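Long-range contacts in methylmalonyl-CoA carboxyltransferase 5S subunit (Propionibacterium freudenreichii subsp. shermanii, PDB 1RQB), which catalyses transfer of the carboxyl group from biotin on the 1.3S subunit to pyruvate, forming oxaloacetate, with one cobalt ion bound per subunit: residues 38-43 with 295-300; 176-181 with 215-220; 299-304 with 479-484; 367-372 with 380-385; 386-391 with 413-418. All blocks are in the same frame, centred on the assembly; numbering follows the deposited sequence.

Interaction 1: 38-43 with 295-300; sequences SLMATR and AIRPKY
Leu39 CD1 lies over one face of the Arg297 guanidinium, 4.0 Å from NH2, while the CE methyl of Met40, a selenomethionine, approaches that plane obliquely. At the edge of the Tyr300 ring, near its plane, sits Arg43 O, 3.4 Å from CE2. Met40 SE stands 4.8 Å from the ring centroid, 35° off the normal, which fits an oblique Met-aromatic contact. The chi2 bend of Met40 (-144°) helps set SE 4.0 Å from Tyr300 CB, and chi3 (83°) turns CE toward Arg297 NE. The polar ends are held elsewhere: Arg297 NE by a salt bridge to Glu304, Tyr300 OH by hydrogen bonds to Asp48 and Ala45 N. With a leucine in place of Tyr300, Asp48 and that amide would probably lose their hydroxyl partner and Met40 SE its ring. The contact joins the end of helix 31-39, which carries substrate-binding His36, to the chain leaving helix 283-296; helix 478-484 touches Pro298 and Lys299.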
# COMPACT_ATOMS: atom_id res chain seq x y z
N SER A 38 4.59 2.40 -14.82
CA SER A 38 3.28 2.35 -14.15
C SER A 38 3.03 3.58 -13.28
O SER A 38 1.88 4.00 -13.13
CB SER A 38 3.21 1.10 -13.27
OG SER A 38 3.42 -0.08 -14.04
N LEU A 39 4.07 4.17 -12.72
CA LEU A 39 3.85 5.29 -11.80
C LEU A 39 4.11 6.67 -12.41
O LEU A 39 3.55 7.66 -11.94
CB LEU A 39 4.72 5.12 -10.55
CG LEU A 39 4.32 3.94 -9.66
CD1 LEU A 39 5.38 3.68 -8.62
CD2 LEU A 39 2.97 4.24 -9.01
N MSE A 40 4.96 6.77 -13.43
CA MSE A 40 5.26 8.11 -13.95
C MSE A 40 5.38 8.15 -15.47
O MSE A 40 6.26 8.79 -16.04
CB MSE A 40 6.50 8.68 -13.25
CG MSE A 40 7.71 7.79 -13.22
SE MSE A 40 8.68 8.02 -11.52
CE MSE A 40 7.65 6.85 -10.41
N ALA A 41 4.45 7.44 -16.11
CA ALA A 41 4.30 7.40 -17.57
C ALA A 41 5.59 7.05 -18.31
O ALA A 41 5.84 7.58 -19.40
CB ALA A 41 3.75 8.77 -18.05
N THR A 42 6.41 6.18 -17.74
CA THR A 42 7.64 5.70 -18.39
C THR A 42 8.60 6.85 -18.72
O THR A 42 9.45 6.70 -19.59
CB THR A 42 7.32 4.99 -19.75
OG1 THR A 42 6.01 4.41 -19.71
CG2 THR A 42 8.33 3.91 -20.03
N ARG A 43 8.53 7.96 -17.99
CA ARG A 43 9.37 9.12 -18.32
C ARG A 43 10.73 9.11 -17.62
O ARG A 43 11.52 10.03 -17.82
CB ARG A 43 8.65 10.41 -17.94
CG ARG A 43 7.39 10.73 -18.75
CD ARG A 43 7.71 10.82 -20.23
NE ARG A 43 6.73 11.62 -20.96
CZ ARG A 43 5.49 11.24 -21.27
NH1 ARG A 43 5.04 10.04 -20.93
NH2 ARG A 43 4.71 12.07 -21.94
N ALA A 295 14.96 10.40 -3.57
CA ALA A 295 15.45 11.76 -3.87
C ALA A 295 15.09 12.18 -5.29
O ALA A 295 14.93 13.36 -5.58
CB ALA A 295 16.98 11.80 -3.68
N ILE A 296 14.92 11.21 -6.19
CA ILE A 296 14.64 11.51 -7.60
C ILE A 296 13.15 11.59 -7.92
O ILE A 296 12.73 12.38 -8.77
CB ILE A 296 15.30 10.42 -8.49
CG1 ILE A 296 16.79 10.75 -8.64
CG2 ILE A 296 14.58 10.28 -9.84
CD1 ILE A 296 17.57 9.66 -9.30
N ARG A 297 12.32 10.81 -7.24
CA ARG A 297 10.89 10.75 -7.60
C ARG A 297 10.16 12.09 -7.59
O ARG A 297 9.32 12.33 -8.46
CB ARG A 297 10.17 9.73 -6.73
CG ARG A 297 8.73 9.51 -7.17
CD ARG A 297 8.09 8.39 -6.39
NE ARG A 297 6.72 8.19 -6.81
CZ ARG A 297 5.94 7.22 -6.34
NH1 ARG A 297 6.42 6.35 -5.45
NH2 ARG A 297 4.68 7.12 -6.75
N PRO A 298 10.43 12.99 -6.62
CA PRO A 298 9.69 14.26 -6.64
C PRO A 298 9.77 15.06 -7.94
O PRO A 298 8.87 15.83 -8.26
CB PRO A 298 10.27 15.02 -5.45
CG PRO A 298 10.67 13.91 -4.51
CD PRO A 298 11.34 12.94 -5.46
N LYS A 299 10.85 14.87 -8.70
CA LYS A 299 11.04 15.59 -9.97
C LYS A 299 10.04 15.14 -11.03
O LYS A 299 9.85 15.83 -12.04
CB LYS A 299 12.46 15.39 -10.51
CG LYS A 299 13.56 15.88 -9.58
CD LYS A 299 14.93 15.85 -10.26
CE LYS A 299 15.33 14.48 -10.77
NZ LYS A 299 16.71 14.50 -11.34
N TYR A 300 9.37 14.01 -10.82
CA TYR A 300 8.43 13.48 -11.81
C TYR A 300 6.98 13.70 -11.39
O TYR A 300 6.07 13.07 -11.93
CB TYR A 300 8.70 11.98 -12.01
CG TYR A 300 10.01 11.72 -12.71
CD1 TYR A 300 11.22 11.70 -12.00
CD2 TYR A 300 10.06 11.57 -14.10
CE1 TYR A 300 12.44 11.54 -12.67
CE2 TYR A 300 11.26 11.42 -14.78
CZ TYR A 300 12.44 11.41 -14.07
OH TYR A 300 13.62 11.26 -14.76

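Interaction 2: 176-181 with 215-220; sequences GYVKLA and DTYGQK
Val178 and Tyr217 link two successive outer helices of the TIM barrel, 174-186 and 203-217, which are separated along the chain by strand 191-193. A single hydrogen bond crosses between the segments: Tyr217 OH donates to the main-chain Val178 O at 2.9 Å. The donor stands 39° out of the carbonyl plane, so it does not sit on a lone pair, whereas the oxygen itself lies at the edge of the tyrosine ring, near the ring plane. Tyr217 CG is anti to its carbonyl carbon (chi1 -60°), a setting that carries the ring across to helix 174-186.

Apolar contacts flank this bond. Val178 CG1 packs 3.8 Å from Tyr217 CE1, and the methyl of the buried Ala181 reaches the same CE1 from an oblique direction, with CB 4.1 Å away. Val178 and Thr216 meet tip to tip, CG1 to OG1 at 3.7 Å; that hydroxyl is hydrogen-bonded to Ala212 O within its own helix. The pairing lies at the protein surface, away from the cobalt site. One face of the phenol is taken by its sequence neighbour: Thr216 CG2 sits over the centre of the Tyr217 ring, 3.6 Å above its plane.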
# COMPACT_ATOMS: atom_id res chain seq x y z
N GLY A 176 -8.15 -23.83 -17.03
CA GLY A 176 -7.77 -23.13 -18.24
C GLY A 176 -6.34 -22.63 -18.16
O GLY A 176 -5.61 -22.68 -19.15
N TYR A 177 -5.93 -22.15 -16.99
CA TYR A 177 -4.56 -21.64 -16.82
C TYR A 177 -3.56 -22.80 -16.84
O TYR A 177 -2.47 -22.68 -17.40
CB TYR A 177 -4.45 -20.83 -15.52
CG TYR A 177 -5.21 -19.52 -15.60
CD1 TYR A 177 -6.17 -19.18 -14.64
CD2 TYR A 177 -4.97 -18.61 -16.63
CE1 TYR A 177 -6.88 -17.97 -14.71
CE2 TYR A 177 -5.67 -17.41 -16.72
CZ TYR A 177 -6.61 -17.09 -15.76
OH TYR A 177 -7.27 -15.89 -15.84
N VAL A 178 -3.92 -23.92 -16.22
CA VAL A 178 -3.05 -25.10 -16.19
C VAL A 178 -2.81 -25.58 -17.62
O VAL A 178 -1.71 -26.01 -17.97
CB VAL A 178 -3.68 -26.24 -15.35
CG1 VAL A 178 -2.89 -27.53 -15.51
CG2 VAL A 178 -3.72 -25.85 -13.88
N LYS A 179 -3.85 -25.51 -18.45
CA LYS A 179 -3.75 -25.92 -19.86
C LYS A 179 -2.78 -24.99 -20.60
O LYS A 179 -1.93 -25.45 -21.36
CB LYS A 179 -5.13 -25.85 -20.53
CG LYS A 179 -5.10 -26.03 -22.06
CD LYS A 179 -6.48 -25.84 -22.67
CE LYS A 179 -6.44 -25.82 -24.19
NZ LYS A 179 -5.80 -27.03 -24.77
N LEU A 180 -2.92 -23.69 -20.37
CA LEU A 180 -2.05 -22.70 -21.03
C LEU A 180 -0.60 -22.92 -20.61
O LEU A 180 0.31 -22.86 -21.44
CB LEU A 180 -2.48 -21.27 -20.66
CG LEU A 180 -3.08 -20.41 -21.77
CD1 LEU A 180 -3.31 -19.00 -21.23
CD2 LEU A 180 -2.13 -20.37 -22.97
N ALA A 181 -0.37 -23.15 -19.32
CA ALA A 181 0.99 -23.40 -18.84
C ALA A 181 1.60 -24.57 -19.62
O ALA A 181 2.77 -24.54 -20.00
CB ALA A 181 0.98 -23.71 -17.35
N ASP A 215 1.51 -29.11 -9.31
CA ASP A 215 1.05 -30.50 -9.15
C ASP A 215 0.96 -31.20 -10.50
O ASP A 215 1.21 -32.40 -10.61
CB ASP A 215 -0.35 -30.57 -8.51
CG ASP A 215 -0.35 -30.26 -7.01
OD1 ASP A 215 0.69 -30.47 -6.35
OD2 ASP A 215 -1.41 -29.84 -6.50
N THR A 216 0.60 -30.45 -11.54
CA THR A 216 0.41 -31.03 -12.88
C THR A 216 1.73 -31.20 -13.64
O THR A 216 1.94 -32.21 -14.30
CB THR A 216 -0.53 -30.16 -13.73
OG1 THR A 216 -1.80 -30.07 -13.08
CG2 THR A 216 -0.71 -30.76 -15.12
N TYR A 217 2.63 -30.23 -13.54
CA TYR A 217 3.86 -30.32 -14.35
C TYR A 217 5.10 -30.60 -13.50
O TYR A 217 6.18 -30.80 -14.06
CB TYR A 217 4.01 -29.05 -15.17
CG TYR A 217 2.84 -28.87 -16.10
CD1 TYR A 217 1.87 -27.91 -15.85
CD2 TYR A 217 2.69 -29.71 -17.22
CE1 TYR A 217 0.76 -27.79 -16.69
CE2 TYR A 217 1.58 -29.59 -18.06
CZ TYR A 217 0.62 -28.64 -17.79
OH TYR A 217 -0.48 -28.53 -18.60
N GLY A 218 4.97 -30.63 -12.18
CA GLY A 218 6.12 -30.92 -11.34
C GLY A 218 6.72 -29.74 -10.59
O GLY A 218 6.68 -28.60 -11.06
N GLN A 219 7.31 -30.02 -9.44
CA GLN A 219 7.91 -28.96 -8.60
C GLN A 219 9.06 -28.28 -9.34
O GLN A 219 9.45 -27.17 -8.98
CB GLN A 219 8.40 -29.56 -7.28
CG GLN A 219 7.30 -30.25 -6.50
CD GLN A 219 6.11 -29.33 -6.22
OE1 GLN A 219 4.96 -29.73 -6.36
NE2 GLN A 219 6.41 -28.10 -5.81
N LYS A 220 9.61 -28.93 -10.37
CA LYS A 220 10.73 -28.34 -11.11
C LYS A 220 10.23 -27.21 -12.03
O LYS A 220 11.03 -26.46 -12.58
CB LYS A 220 11.43 -29.39 -11.98
CG LYS A 220 10.56 -29.90 -13.15
CD LYS A 220 11.32 -30.88 -14.03
CE LYS A 220 10.50 -31.30 -15.24
NZ LYS A 220 9.21 -31.94 -14.86

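Interaction 3: 299-304 with 479-484; sequences KYKKFE and AQLKAE
Lys299 and Leu481 mark the closest backbone approach, CA to CA 6.6 Å, between the 3-10 segment 299-303 and helix 478-484 near the end of the modelled chain. The contact joins the chain following helix 283-296 of the TIM-barrel part to the last helix of the conserved carboxylase domain, through an apolar touch and a salt-bridge network of Lys301, Lys302 and Glu484.

In the apolar zone Leu481 is directed at the loop, with CG anti to its backbone N (chi1 -156°). Its CD2 branch meets the aliphatic part of Lys299 at about a right angle, 3.9 Å from CG, and the CD1 branch comes within 4.5 Å of Lys301 CD. The ammonium of Lys299 leads away from the helix to a salt bridge with Asp48, while its methylene stem packs on the leucine.

The charged group lies at the solvent-exposed surface. Lys301 and Glu484 extend from opposite directions, and the lysine chain bends at chi3 (-58°) to bring its ammonium to the carboxylate. Lys301 NZ both hydrogen-bonds and salt-bridges Glu484 OE1 at 2.9 Å. Glu484 is poorly ordered, so the network is probably mobile. The carboxylate is shared: Lys302 NZ reaches the other oxygen, OE2, at a long 3.7 Å, while Lys301 NZ meets OE1 from above the carboxylate plane, 63° out of it.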
# COMPACT_ATOMS: atom_id res chain seq x y z
N LYS A 299 10.85 14.87 -8.70
CA LYS A 299 11.04 15.59 -9.97
C LYS A 299 10.04 15.14 -11.03
O LYS A 299 9.85 15.83 -12.04
CB LYS A 299 12.46 15.39 -10.51
CG LYS A 299 13.56 15.88 -9.58
CD LYS A 299 14.93 15.85 -10.26
CE LYS A 299 15.33 14.48 -10.77
NZ LYS A 299 16.71 14.50 -11.34
N TYR A 300 9.37 14.01 -10.82
CA TYR A 300 8.43 13.48 -11.81
C TYR A 300 6.98 13.70 -11.39
O TYR A 300 6.07 13.07 -11.93
CB TYR A 300 8.70 11.98 -12.01
CG TYR A 300 10.01 11.72 -12.71
CD1 TYR A 300 11.22 11.70 -12.00
CD2 TYR A 300 10.06 11.57 -14.10
CE1 TYR A 300 12.44 11.54 -12.67
CE2 TYR A 300 11.26 11.42 -14.78
CZ TYR A 300 12.44 11.41 -14.07
OH TYR A 300 13.62 11.26 -14.76
N LYS A 301 6.74 14.62 -10.46
CA LYS A 301 5.39 14.85 -9.94
C LYS A 301 4.37 15.16 -11.04
O LYS A 301 3.20 14.79 -10.91
CB LYS A 301 5.38 15.99 -8.92
CG LYS A 301 5.74 17.34 -9.48
CD LYS A 301 5.61 18.41 -8.41
CE LYS A 301 4.19 18.44 -7.84
NZ LYS A 301 4.01 19.47 -6.78
N LYS A 302 4.78 15.83 -12.12
CA LYS A 302 3.82 16.18 -13.18
C LYS A 302 3.29 14.93 -13.89
O LYS A 302 2.34 15.02 -14.66
CB LYS A 302 4.47 17.10 -14.23
CG LYS A 302 4.96 18.47 -13.74
CD LYS A 302 3.81 19.33 -13.19
CE LYS A 302 4.32 20.73 -12.80
NZ LYS A 302 3.20 21.63 -12.41
N PHE A 303 3.90 13.77 -13.68
CA PHE A 303 3.44 12.56 -14.39
C PHE A 303 2.82 11.54 -13.43
O PHE A 303 2.48 10.43 -13.85
CB PHE A 303 4.60 11.89 -15.13
CG PHE A 303 5.31 12.78 -16.11
CD1 PHE A 303 6.45 13.48 -15.74
CD2 PHE A 303 4.81 12.94 -17.40
CE1 PHE A 303 7.10 14.33 -16.64
CE2 PHE A 303 5.45 13.78 -18.32
CZ PHE A 303 6.59 14.48 -17.94
N GLU A 304 2.64 11.88 -12.16
CA GLU A 304 2.10 10.94 -11.17
C GLU A 304 0.58 10.78 -11.28
O GLU A 304 -0.11 11.65 -11.81
CB GLU A 304 2.42 11.41 -9.75
CG GLU A 304 3.89 11.48 -9.38
CD GLU A 304 4.41 10.18 -8.79
OE1 GLU A 304 3.60 9.36 -8.30
OE2 GLU A 304 5.64 9.97 -8.80
N ALA A 479 15.96 23.31 -9.67
CA ALA A 479 15.58 24.73 -9.64
C ALA A 479 14.06 24.86 -9.77
O ALA A 479 13.42 25.61 -9.03
CB ALA A 479 16.27 25.48 -10.77
N GLN A 480 13.48 24.13 -10.71
CA GLN A 480 12.02 24.19 -10.92
C GLN A 480 11.30 23.58 -9.72
O GLN A 480 10.24 24.05 -9.31
CB GLN A 480 11.63 23.44 -12.18
CG GLN A 480 12.23 23.99 -13.46
CD GLN A 480 11.80 23.21 -14.68
OE1 GLN A 480 12.08 22.02 -14.80
NE2 GLN A 480 11.09 23.88 -15.59
N LEU A 481 11.88 22.51 -9.17
CA LEU A 481 11.26 21.84 -8.02
C LEU A 481 11.26 22.80 -6.83
O LEU A 481 10.22 23.05 -6.22
CB LEU A 481 12.04 20.56 -7.69
CG LEU A 481 11.25 19.48 -6.95
CD1 LEU A 481 9.95 19.19 -7.68
CD2 LEU A 481 12.10 18.22 -6.83
N LYS A 482 12.43 23.35 -6.53
CA LYS A 482 12.58 24.29 -5.41
C LYS A 482 11.76 25.55 -5.68
O LYS A 482 11.25 26.18 -4.75
CB LYS A 482 14.06 24.66 -5.24
CG LYS A 482 14.31 25.62 -4.08
CD LYS A 482 15.79 25.98 -3.93
CE LYS A 482 15.99 26.96 -2.77
NZ LYS A 482 17.42 27.35 -2.58
N ALA A 483 11.63 25.92 -6.95
CA ALA A 483 10.88 27.12 -7.33
C ALA A 483 9.38 26.92 -7.09
O ALA A 483 8.63 27.88 -6.95
CB ALA A 483 11.13 27.44 -8.80
N GLU A 484 8.95 25.66 -7.05
CA GLU A 484 7.53 25.35 -6.84
C GLU A 484 7.21 25.34 -5.35
O GLU A 484 6.05 25.41 -4.95
CB GLU A 484 7.20 23.99 -7.47
CG GLU A 484 5.74 23.59 -7.37
CD GLU A 484 5.43 22.33 -8.17
OE1 GLU A 484 6.03 21.27 -7.88
OE2 GLU A 484 4.59 22.41 -9.10

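Interaction 4: 367-372 with 380-385; sequences GTQAVF and KRMTGE
Gln369, on helix 362-376, grips the backbone that leads into helix 384-390 where the chain doubles back within the conserved carboxylase domain; Thr383 is the N-cap of that second helix, its OG1 capping Phe386 N. The glutamine amide uses both ends. OE1 accepts from Thr383 N at 3.2 Å with an N-H...O angle of 153°, and NE2 donates to Arg381 O, also at 3.2 Å, at 161°. That carbonyl oxygen lies close to the amide plane of the glutamine, although the donor stands above the carbonyl plane of Arg381. A bend at chi2 (54°) folds the Gln369 chain so that its amide spans Met382, whose CA lies 3.2 Å from OE1. NE2 has a further partner in Asn373 OD1.

Beside the amide, Phe372 and two threonines pack. Thr383 CG2 touches Phe372 CE1 at 3.3 Å, coming obliquely to the ring. Thr383 CG2 also meets Thr368 CG2 at 3.5 Å, and the latter lies over one face of that ring, toward its rim. Arg381 O is at the ring edge, and CE1 in turn sits over a face of the Arg381 guanidinium, 4.1 Å from NE.

Exchanging Gln369 for a leucine is likely to leave Thr383 N, Arg381 O and Asn373 OD1 without this partner, and the approach to the N-cap less fixed. One accepted and one donated bond thus fix the flip of the amide and couple its helix to the capped turn.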
# COMPACT_ATOMS: atom_id res chain seq x y z
N GLY A 367 -12.85 -0.52 -24.90
CA GLY A 367 -13.42 0.69 -24.34
C GLY A 367 -13.95 1.63 -25.41
O GLY A 367 -15.04 2.18 -25.28
N THR A 368 -13.18 1.80 -26.47
CA THR A 368 -13.58 2.70 -27.57
C THR A 368 -14.84 2.16 -28.24
O THR A 368 -15.79 2.91 -28.47
CB THR A 368 -12.48 2.81 -28.62
OG1 THR A 368 -11.35 3.46 -28.05
CG2 THR A 368 -12.98 3.61 -29.83
N GLN A 369 -14.85 0.87 -28.56
CA GLN A 369 -16.01 0.27 -29.23
C GLN A 369 -17.24 0.39 -28.32
O GLN A 369 -18.36 0.55 -28.80
CB GLN A 369 -15.74 -1.19 -29.57
CG GLN A 369 -16.82 -1.82 -30.42
CD GLN A 369 -17.08 -1.00 -31.68
OE1 GLN A 369 -16.14 -0.65 -32.40
NE2 GLN A 369 -18.35 -0.69 -31.94
N ALA A 370 -17.02 0.33 -27.01
CA ALA A 370 -18.13 0.44 -26.05
C ALA A 370 -18.72 1.85 -26.13
O ALA A 370 -19.94 2.03 -26.09
CB ALA A 370 -17.62 0.17 -24.63
N VAL A 371 -17.85 2.85 -26.24
CA VAL A 371 -18.31 4.24 -26.33
C VAL A 371 -19.08 4.44 -27.63
O VAL A 371 -20.09 5.15 -27.66
CB VAL A 371 -17.12 5.22 -26.30
CG1 VAL A 371 -17.61 6.64 -26.54
CG2 VAL A 371 -16.40 5.14 -24.96
N PHE A 372 -18.63 3.80 -28.71
CA PHE A 372 -19.28 3.92 -30.02
C PHE A 372 -20.69 3.31 -29.98
O PHE A 372 -21.63 3.88 -30.51
CB PHE A 372 -18.47 3.21 -31.11
CG PHE A 372 -17.30 4.00 -31.61
CD1 PHE A 372 -16.63 3.61 -32.76
CD2 PHE A 372 -16.86 5.14 -30.93
CE1 PHE A 372 -15.54 4.34 -33.24
CE2 PHE A 372 -15.77 5.87 -31.40
CZ PHE A 372 -15.12 5.47 -32.56
N LYS A 380 -22.85 -0.10 -34.82
CA LYS A 380 -23.22 0.62 -36.05
C LYS A 380 -21.93 1.04 -36.74
O LYS A 380 -21.77 0.91 -37.95
CB LYS A 380 -24.06 1.86 -35.72
CG LYS A 380 -24.44 2.68 -36.94
CD LYS A 380 -25.27 3.91 -36.58
CE LYS A 380 -25.62 4.72 -37.81
NZ LYS A 380 -26.33 3.89 -38.83
N ARG A 381 -21.00 1.54 -35.92
CA ARG A 381 -19.67 1.97 -36.39
C ARG A 381 -18.61 1.27 -35.54
O ARG A 381 -18.53 1.48 -34.33
CB ARG A 381 -19.50 3.48 -36.25
CG ARG A 381 -18.11 3.95 -36.68
CD ARG A 381 -17.90 5.45 -36.48
NE ARG A 381 -16.55 5.85 -36.86
CZ ARG A 381 -16.07 7.08 -36.74
NH1 ARG A 381 -16.83 8.06 -36.25
NH2 ARG A 381 -14.82 7.35 -37.11
N MSE A 382 -17.81 0.43 -36.18
CA MSE A 382 -16.74 -0.30 -35.49
C MSE A 382 -15.38 0.28 -35.89
O MSE A 382 -15.14 0.59 -37.06
CB MSE A 382 -16.76 -1.78 -35.87
CG MSE A 382 -18.00 -2.52 -35.46
SE MSE A 382 -17.98 -4.34 -36.11
CE MSE A 382 -16.11 -4.71 -35.94
N THR A 383 -14.49 0.44 -34.91
CA THR A 383 -13.15 0.94 -35.21
C THR A 383 -12.43 -0.12 -36.04
O THR A 383 -12.83 -1.28 -36.05
CB THR A 383 -12.35 1.19 -33.93
OG1 THR A 383 -12.09 -0.06 -33.28
CG2 THR A 383 -13.15 2.07 -32.98
N GLY A 384 -11.37 0.27 -36.74
CA GLY A 384 -10.64 -0.69 -37.54
C GLY A 384 -9.99 -1.76 -36.68
O GLY A 384 -9.88 -2.92 -37.08
N GLU A 385 -9.56 -1.36 -35.49
CA GLU A 385 -8.90 -2.28 -34.55
C GLU A 385 -9.91 -3.30 -34.03
O GLU A 385 -9.61 -4.49 -33.95
CB GLU A 385 -8.31 -1.50 -33.37
CG GLU A 385 -7.29 -0.43 -33.75
CD GLU A 385 -7.92 0.74 -34.50
OE1 GLU A 385 -8.92 1.30 -34.01
OE2 GLU A 385 -7.40 1.10 -35.58

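Interaction 5: 386-391 with 413-418; sequences FADIML and SGKKPI
Leu391 fills the tight part of this contact, burying far more surface than any other residue here. Its chi1 (-61°) swings the isobutyl group toward 413-418, where the two methyls part: CD1 lies 3.9 Å from Lys415 CB, while CD2 packs 3.8 Å from Pro417 CG. The backbone locks alongside, Ile418 N donating to Leu391 O at 2.9 Å and an almost straight 175°. Ser413 OG, also hydrogen-bonded to Ala409 O of helix 403-413, accepts from Lys415 N in an ST turn; Lys415 O is buried without a partner in the model.

The outer side is looser. Exposed Lys415 extends its chain to salt-bridge Asp388, NZ to OD2 2.9 Å, on the syn lone pair, and makes a cation-pi contact with Tyr393. A water spans Met390 O and Ile418 O by two weak bonds.

Within the conserved carboxylase domain, helix 384-390 is held by the loop after helix 403-413, and Met390 rests on Val405, Val406 and Ala409 of that helix, while Phe386 and Ile389 rest on Ile365 of helix 362-376.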
# COMPACT_ATOMS: atom_id res chain seq x y z
N PHE A 386 -11.11 -2.84 -33.66
CA PHE A 386 -12.12 -3.77 -33.14
C PHE A 386 -12.49 -4.77 -34.23
O PHE A 386 -12.64 -5.96 -33.97
CB PHE A 386 -13.38 -3.05 -32.68
CG PHE A 386 -14.39 -3.97 -32.04
CD1 PHE A 386 -14.19 -4.46 -30.76
CD2 PHE A 386 -15.51 -4.39 -32.75
CE1 PHE A 386 -15.09 -5.37 -30.18
CE2 PHE A 386 -16.41 -5.30 -32.20
CZ PHE A 386 -16.20 -5.79 -30.91
N ALA A 387 -12.63 -4.27 -35.45
CA ALA A 387 -12.97 -5.13 -36.59
C ALA A 387 -11.91 -6.22 -36.74
O ALA A 387 -12.22 -7.38 -37.00
CB ALA A 387 -13.06 -4.31 -37.87
N ASP A 388 -10.64 -5.84 -36.57
CA ASP A 388 -9.53 -6.79 -36.71
C ASP A 388 -9.60 -7.86 -35.63
O ASP A 388 -9.34 -9.04 -35.90
CB ASP A 388 -8.18 -6.05 -36.65
CG ASP A 388 -7.70 -5.58 -38.02
OD1 ASP A 388 -6.73 -4.80 -38.07
OD2 ASP A 388 -8.28 -6.01 -39.04
N ILE A 389 -9.92 -7.47 -34.40
CA ILE A 389 -10.03 -8.46 -33.31
C ILE A 389 -11.15 -9.45 -33.65
O ILE A 389 -10.96 -10.67 -33.58
CB ILE A 389 -10.39 -7.80 -31.96
CG1 ILE A 389 -9.23 -6.92 -31.48
CG2 ILE A 389 -10.68 -8.88 -30.93
CD1 ILE A 389 -9.46 -6.29 -30.12
N MSE A 390 -12.31 -8.93 -34.04
CA MSE A 390 -13.47 -9.78 -34.35
C MSE A 390 -13.17 -10.71 -35.53
O MSE A 390 -13.69 -11.82 -35.58
CB MSE A 390 -14.69 -8.93 -34.69
CG MSE A 390 -15.21 -8.07 -33.54
SE MSE A 390 -15.74 -9.15 -32.01
CE MSE A 390 -16.70 -10.56 -32.94
N LEU A 391 -12.33 -10.28 -36.47
CA LEU A 391 -12.04 -11.10 -37.65
C LEU A 391 -10.83 -12.01 -37.44
O LEU A 391 -10.43 -12.73 -38.36
CB LEU A 391 -11.84 -10.20 -38.87
CG LEU A 391 -13.09 -9.37 -39.19
CD1 LEU A 391 -12.78 -8.28 -40.20
CD2 LEU A 391 -14.18 -10.30 -39.70
N SER A 413 -15.59 -4.17 -42.97
CA SER A 413 -14.16 -4.11 -43.27
C SER A 413 -13.88 -4.72 -44.65
O SER A 413 -12.90 -4.38 -45.30
CB SER A 413 -13.36 -4.88 -42.22
OG SER A 413 -13.66 -6.26 -42.29
N GLY A 414 -14.76 -5.62 -45.07
CA GLY A 414 -14.56 -6.27 -46.35
C GLY A 414 -13.52 -7.36 -46.24
O GLY A 414 -13.20 -8.03 -47.22
N LYS A 415 -12.98 -7.54 -45.04
CA LYS A 415 -11.96 -8.58 -44.81
C LYS A 415 -12.65 -9.89 -44.41
O LYS A 415 -13.66 -9.89 -43.71
CB LYS A 415 -11.01 -8.20 -43.68
CG LYS A 415 -10.15 -6.98 -43.91
CD LYS A 415 -9.22 -6.82 -42.72
CE LYS A 415 -8.28 -5.65 -42.86
NZ LYS A 415 -7.30 -5.64 -41.74
N LYS A 416 -12.08 -11.00 -44.87
CA LYS A 416 -12.62 -12.33 -44.55
C LYS A 416 -12.05 -12.77 -43.20
O LYS A 416 -10.88 -12.52 -42.90
CB LYS A 416 -12.25 -13.32 -45.65
CG LYS A 416 -10.75 -13.43 -45.91
CD LYS A 416 -10.43 -14.32 -47.11
CE LYS A 416 -10.94 -15.75 -46.96
NZ LYS A 416 -12.43 -15.85 -47.10
N PRO A 417 -12.87 -13.41 -42.36
CA PRO A 417 -12.41 -13.87 -41.05
C PRO A 417 -11.32 -14.93 -41.18
O PRO A 417 -11.37 -15.77 -42.07
CB PRO A 417 -13.68 -14.46 -40.42
CG PRO A 417 -14.80 -13.79 -41.17
CD PRO A 417 -14.28 -13.76 -42.58
N ILE A 418 -10.33 -14.89 -40.29
CA ILE A 418 -9.26 -15.89 -40.30
C ILE A 418 -9.19 -16.54 -38.92
O ILE A 418 -9.70 -16.00 -37.94
CB ILE A 418 -7.88 -15.26 -40.63
CG1 ILE A 418 -7.43 -14.32 -39.51
CG2 ILE A 418 -7.97 -14.50 -41.94
CD1 ILE A 418 -6.00 -13.83 -39.68
O HOH W 1 -12.63 -15.00 -36.57

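How the interactions relate
Interaction 1 joins barrel helix 31-39 to the chain leaving helix 283-296, interaction 2 links two outer barrel helices, and interactions 4 and 5 lie in the carboxylase domain. Interaction 2 is nested in the chain loop closed by interaction 1, and interactions 4 and 5 in that closed by interaction 3. Interactions 1 and 3, about 10 Å apart between centres, share Lys299, Tyr300 and the Arg297–Glu304 salt bridge, a continuous patch whose interaction 1 end lies near the active site and which probably ties the barrel to the C-terminal helix. Interactions 4 and 5, about 13 Å apart between centres, share helix 384-390 and pack helices within their domain. Interaction 2 stands alone, at least about 16 Å away between nearest atoms.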